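Local coordinates for protein tannase (Fusobacterium nucleatum subsp. nucleatum ATCC 25586, PDB 6YQ4) that hydrolyses gallotannins as a bacterial tannase, has an alpha/beta-hydrolase fold and binds a magnesium ion, at residues Y82-A87 with G118-D123; A141-L146 with D198-V203. All blocks are in the same frame, centred on the assembly; numbering follows the deposited sequence.

How the contacts relate
Following the chain from the N terminus, residues 82-87 come first, in the loop after strand 73-76. The chain then runs through helix 100-106 and strand 110-114 and returns at 118-123, where contact 1 closes a loop of 30 intervening residues. Helix 134-148 follows and carries 141-146. After strand 160-163 and two further helices the chain reaches 198-203, and contact 2 closes a second loop of 51 residues. The two loops are in series and neither nest nor cross. Contact 1 ties together two loops that follow neighbouring strands of the main sheet. Contact 2 ties a helix to the approach of strand 202-206. Their centres lie about 20 Å apart.

Contact 1 (Y82-A87 with G118-D123); sequences YMPGKA and GRTLTD
M83 lays its sulfur over the guanidinium group of R119. In this alpha/beta-hydrolase fold the contact joins two loops, each following a strand of the central sheet. The M83 side chain starts away from 118-123: its CB points off. M83 CG then passes 3.9 Å from R119 NE. Bends at chi2 (-77°) and chi3 (-68°) fold the rest of the chain back. M83 SD comes to rest over the centre of the guanidinium face, 3.6 Å from R119 CZ, and also meets T120 CG2. The methyl CE ends beside T120 OG1. The N-H groups of R119 are used on other partners: NE bonds to G81 O, and NH1 bonds to N367 OD1 and R236 O. These bonds hold the flat group in place beneath the sulfur.

The backbones are also close. G118 CA lies 3.2 Å from P84 N. A CB on G118 would point toward 82-87 and run into P84 N and M83 C, which leaves no room for a side chain. G118 also opens a type I turn that ends at L121. Y82 OH bonds to I209 O. The Y82 carbonyl oxygen accepts the backbone N-H of R119 in the carbonyl plane, with R119 N to Y82 O at 2.8 Å.

Contact 2 (A141-L146 with D198-V203); sequences AAVRYL and DDIFAV
R144 reaches from its helix to grip one carboxylate oxygen of D198. The two side chains run side by side and point the same way. R144 is extended from CG to NE, which carries its guanidinium out to the aspartate; NE and NH2 both meet OD2. Both bonds are part of the salt bridge. The stronger is from R144 NH2 to D198 OD2, 2.8 Å, and the one from R144 NE to the same oxygen is weak. Neither is straight: the N-H...O angle at NH2 is 140°. The guanidinium and carboxylate planes are turned 64° apart. NH2 meets OD2 from above the carboxylate plane, 45° out of it. The other oxygen, D198 OD1, takes the backbone N-H of N180, so both ends of the carboxylate have a partner. The nearby positive charge probably favours the ionised form of D198.

This is a helix packed beside the approach to a strand in an alpha/beta-hydrolase fold. Helix 134-148 lies against the central sheet, and 198-201 leads into strand 202-206. Next to the ion pair, one residue earlier on the helix, V143 makes the tight part. Its CB points toward 198-203, and V143 CG1, anti to the backbone N (chi1 173°), presses on the D198 backbone at 3.6 Å from D198 CA. V143 also touches F75 of strand 73-76 and I160 of strand 160-163.

The packing is looser toward I200. V143 CG2 and I200 CG2 are the apolar pair there, 4.1 Å apart, with their side chains crossing at about a right angle. I200 itself rests on I160 and S162. Between D198 and I200 lies the partly exposed D199. Its CB points away from the helix, and OD1 forms a salt bridge with R197 NE.

Contact 1 (Y82-A87 with G118-D123)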
loop_
_atom_site.group_PDB
_atom_site.type_symbol
_atom_site.label_atom_id
_atom_site.label_comp_id
_atom_site.label_asym_id
_atom_site.label_seq_id
_atom_site.Cartn_x
_atom_site.Cartn_y
_atom_site.Cartn_z
ATOM N N TYR A 82 -6.413 1.998 6.354
ATOM C CA TYR A 82 -6.651 3.423 6.192
ATOM C C TYR A 82 -7.009 4.070 7.513
ATOM O O TYR A 82 -7.645 5.132 7.542
ATOM C CB TYR A 82 -7.720 3.710 5.122
ATOM C CG TYR A 82 -7.188 3.473 3.734
ATOM C CD1 TYR A 82 -6.303 4.375 3.136
ATOM C CD2 TYR A 82 -7.528 2.324 3.030
ATOM C CE1 TYR A 82 -5.783 4.138 1.872
ATOM C CE2 TYR A 82 -7.007 2.079 1.763
ATOM C CZ TYR A 82 -6.154 2.994 1.177
ATOM O OH TYR A 82 -5.665 2.743 -0.100
ATOM N N MET A 83 -6.599 3.439 8.592
ATOM C CA MET A 83 -6.737 3.864 9.973
ATOM C C MET A 83 -5.541 4.714 10.369
ATOM O O MET A 83 -4.472 4.622 9.757
ATOM C CB MET A 83 -6.842 2.636 10.875
ATOM C CG MET A 83 -8.130 1.881 10.695
ATOM S SD MET A 83 -9.487 2.737 11.534
ATOM C CE MET A 83 -9.028 2.521 13.238
ATOM N N PRO A 84 -5.685 5.555 11.392
ATOM C CA PRO A 84 -4.543 6.361 11.855
ATOM C C PRO A 84 -3.334 5.496 12.193
ATOM O O PRO A 84 -3.446 4.462 12.857
ATOM C CB PRO A 84 -5.088 7.046 13.119
ATOM C CG PRO A 84 -6.564 6.999 12.978
ATOM C CD PRO A 84 -6.868 5.729 12.250
ATOM N N GLY A 85 -2.164 5.951 11.775
ATOM C CA GLY A 85 -0.967 5.188 12.070
ATOM C C GLY A 85 0.116 5.986 12.748
ATOM O O GLY A 85 0.553 7.018 12.232
ATOM N N LYS A 86 0.579 5.514 13.895
ATOM C CA LYS A 86 1.562 6.283 14.633
ATOM C C LYS A 86 2.936 6.079 14.024
ATOM O O LYS A 86 3.184 5.105 13.306
ATOM C CB LYS A 86 1.584 5.877 16.120
ATOM C CG LYS A 86 0.358 6.294 16.906
ATOM C CD LYS A 86 0.687 7.379 17.919
ATOM C CE LYS A 86 -0.573 7.915 18.628
ATOM N NZ LYS A 86 -0.850 7.264 19.954
ATOM N N ALA A 87 3.827 7.032 14.303
ATOM C CA ALA A 87 5.209 6.907 13.876
ATOM C C ALA A 87 5.802 5.616 14.416
ATOM O O ALA A 87 5.635 5.279 15.592
ATOM C CB ALA A 87 6.024 8.105 14.366
ATOM N N GLY A 118 -5.909 8.983 9.995
ATOM C CA GLY A 118 -6.638 7.899 9.374
ATOM C C GLY A 118 -8.118 8.106 9.599
ATOM O O GLY A 118 -8.544 9.074 10.237
ATOM N N ARG A 119 -8.888 7.125 9.127
ATOM C CA ARG A 119 -10.284 7.324 8.771
ATOM C C ARG A 119 -11.216 7.474 9.972
ATOM O O ARG A 119 -12.295 8.051 9.816
ATOM C CB ARG A 119 -10.747 6.162 7.872
ATOM C CG ARG A 119 -10.547 4.779 8.492
ATOM C CD ARG A 119 -11.049 3.744 7.535
ATOM N NE ARG A 119 -10.905 2.359 7.986
ATOM C CZ ARG A 119 -11.685 1.761 8.878
ATOM N NH1 ARG A 119 -12.658 2.441 9.538
ATOM N NH2 ARG A 119 -11.458 0.483 9.157
ATOM N N THR A 120 -10.849 6.995 11.159
ATOM C CA THR A 120 -11.742 7.130 12.309
ATOM C C THR A 120 -11.468 8.368 13.158
ATOM O O THR A 120 -12.214 8.618 14.106
ATOM C CB THR A 120 -11.669 5.889 13.208
ATOM O OG1 THR A 120 -10.305 5.613 13.522
ATOM C CG2 THR A 120 -12.262 4.676 12.513
ATOM N N LEU A 121 -10.453 9.154 12.834
ATOM C CA LEU A 121 -10.014 10.247 13.697
ATOM C C LEU A 121 -11.015 11.405 13.743
ATOM O O LEU A 121 -11.517 11.861 12.715
ATOM C CB LEU A 121 -8.669 10.752 13.196
ATOM C CG LEU A 121 -7.629 11.357 14.113
ATOM C CD1 LEU A 121 -7.559 10.629 15.469
ATOM C CD2 LEU A 121 -6.306 11.241 13.347
ATOM N N THR A 122 -11.290 11.903 14.942
ATOM C CA THR A 122 -12.144 13.075 15.113
ATOM C C THR A 122 -11.380 14.218 15.770
ATOM O O THR A 122 -10.346 14.024 16.422
ATOM C CB THR A 122 -13.419 12.792 15.964
ATOM O OG1 THR A 122 -13.058 12.324 17.270
ATOM C CG2 THR A 122 -14.342 11.786 15.293
ATOM N N ASP A 123 -11.925 15.417 15.575
ATOM C CA ASP A 123 -11.551 16.606 16.329
ATOM C C ASP A 123 -12.293 16.620 17.677
ATOM O O ASP A 123 -13.014 15.681 18.035
ATOM C CB ASP A 123 -11.845 17.863 15.502
ATOM C CG ASP A 123 -13.354 18.142 15.348
ATOM O OD1 ASP A 123 -14.161 17.232 15.594
ATOM O OD2 ASP A 123 -13.754 19.265 14.986
#

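Contact 2 (A141-L146 with D198-V203)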
loop_
_atom_site.group_PDB
_atom_site.type_symbol
_atom_site.label_atom_id
_atom_site.label_comp_id
_atom_site.label_asym_id
_atom_site.label_seq_id
_atom_site.Cartn_x
_atom_site.Cartn_y
_atom_site.Cartn_z
ATOM N N ALA A 141 3.424 16.052 3.528
ATOM C CA ALA A 141 3.869 17.104 4.430
ATOM C C ALA A 141 5.123 16.716 5.194
ATOM O O ALA A 141 5.962 17.577 5.478
ATOM C CB ALA A 141 2.745 17.432 5.401
ATOM N N ALA A 142 5.275 15.441 5.550
ATOM C CA ALA A 142 6.494 15.033 6.243
ATOM C C ALA A 142 7.687 15.023 5.294
ATOM O O ALA A 142 8.783 15.444 5.674
ATOM C CB ALA A 142 6.315 13.666 6.910
ATOM N N VAL A 143 7.489 14.573 4.049
ATOM C CA VAL A 143 8.540 14.682 3.033
ATOM C C VAL A 143 8.982 16.127 2.879
ATOM O O VAL A 143 10.183 16.431 2.834
ATOM C CB VAL A 143 8.061 14.103 1.685
ATOM C CG1 VAL A 143 9.096 14.377 0.573
ATOM C CG2 VAL A 143 7.848 12.633 1.798
ATOM N N ARG A 144 8.023 17.042 2.792
ATOM C CA ARG A 144 8.375 18.444 2.620
ATOM C C ARG A 144 9.230 18.933 3.782
ATOM O O ARG A 144 10.200 19.673 3.582
ATOM C CB ARG A 144 7.098 19.270 2.461
ATOM C CG ARG A 144 6.317 18.855 1.231
ATOM C CD ARG A 144 5.091 19.695 0.995
ATOM N NE ARG A 144 4.575 19.530 -0.361
ATOM C CZ ARG A 144 4.705 20.433 -1.325
ATOM N NH1 ARG A 144 5.334 21.580 -1.099
ATOM N NH2 ARG A 144 4.189 20.197 -2.515
ATOM N N TYR A 145 8.897 18.497 5.001
ATOM C CA TYR A 145 9.735 18.757 6.168
ATOM C C TYR A 145 11.150 18.229 5.968
ATOM O O TYR A 145 12.127 18.909 6.302
ATOM C CB TYR A 145 9.100 18.121 7.409
ATOM C CG TYR A 145 9.899 18.287 8.679
ATOM C CD1 TYR A 145 9.597 19.309 9.583
ATOM C CD2 TYR A 145 10.945 17.417 8.982
ATOM C CE1 TYR A 145 10.322 19.471 10.732
ATOM C CE2 TYR A 145 11.674 17.570 10.137
ATOM C CZ TYR A 145 11.358 18.598 11.014
ATOM O OH TYR A 145 12.097 18.754 12.163
ATOM N N LEU A 146 11.280 17.006 5.447
ATOM C CA LEU A 146 12.605 16.453 5.171
ATOM C C LEU A 146 13.396 17.322 4.206
ATOM O O LEU A 146 14.589 17.560 4.427
ATOM C CB LEU A 146 12.486 15.042 4.620
ATOM C CG LEU A 146 11.884 14.029 5.589
ATOM C CD1 LEU A 146 12.000 12.630 4.993
ATOM C CD2 LEU A 146 12.576 14.113 6.919
ATOM N N ASP A 198 7.473 17.224 -2.496
ATOM C CA ASP A 198 7.083 15.940 -1.927
ATOM C C ASP A 198 7.354 14.746 -2.843
ATOM O O ASP A 198 6.930 13.624 -2.525
ATOM C CB ASP A 198 5.604 15.975 -1.505
ATOM C CG ASP A 198 4.685 16.451 -2.618
ATOM O OD1 ASP A 198 4.721 15.835 -3.702
ATOM O OD2 ASP A 198 3.912 17.420 -2.405
ATOM N N ASP A 199 8.078 14.927 -3.947
ATOM C CA ASP A 199 8.460 13.779 -4.762
ATOM C C ASP A 199 9.507 12.947 -4.025
ATOM O O ASP A 199 10.291 13.475 -3.230
ATOM C CB ASP A 199 8.992 14.239 -6.119
ATOM C CG ASP A 199 10.271 15.032 -6.001
ATOM O OD1 ASP A 199 10.238 16.119 -5.381
ATOM O OD2 ASP A 199 11.308 14.563 -6.516
ATOM N N ILE A 200 9.510 11.631 -4.272
ATOM C CA ILE A 200 10.407 10.731 -3.556
ATOM C C ILE A 200 11.269 9.949 -4.543
ATOM O O ILE A 200 11.049 9.967 -5.750
ATOM C CB ILE A 200 9.667 9.774 -2.597
ATOM C CG1 ILE A 200 8.685 8.888 -3.339
ATOM C CG2 ILE A 200 8.927 10.550 -1.540
ATOM C CD1 ILE A 200 8.257 7.732 -2.531
ATOM N N PHE A 201 12.276 9.255 -3.996
ATOM C CA PHE A 201 13.254 8.587 -4.843
ATOM C C PHE A 201 12.800 7.194 -5.273
ATOM O O PHE A 201 13.030 6.798 -6.421
ATOM C CB PHE A 201 14.610 8.519 -4.134
ATOM C CG PHE A 201 15.692 7.834 -4.947
ATOM C CD1 PHE A 201 16.326 8.486 -5.995
ATOM C CD2 PHE A 201 16.052 6.519 -4.670
ATOM C CE1 PHE A 201 17.331 7.838 -6.761
ATOM C CE2 PHE A 201 17.026 5.867 -5.412
ATOM C CZ PHE A 201 17.678 6.537 -6.468
ATOM N N ALA A 202 12.154 6.438 -4.390
ATOM C CA ALA A 202 11.758 5.079 -4.729
ATOM C C ALA A 202 10.620 4.650 -3.815
ATOM O O ALA A 202 10.502 5.126 -2.690
ATOM C CB ALA A 202 12.938 4.107 -4.612
ATOM N N VAL A 203 9.783 3.752 -4.324
ATOM C CA VAL A 203 8.607 3.253 -3.632
ATOM C C VAL A 203 8.814 1.771 -3.386
ATOM O O VAL A 203 9.177 1.031 -4.309
ATOM C CB VAL A 203 7.323 3.466 -4.461
ATOM C CG1 VAL A 203 6.174 2.715 -3.854
ATOM C CG2 VAL A 203 6.987 4.908 -4.574
#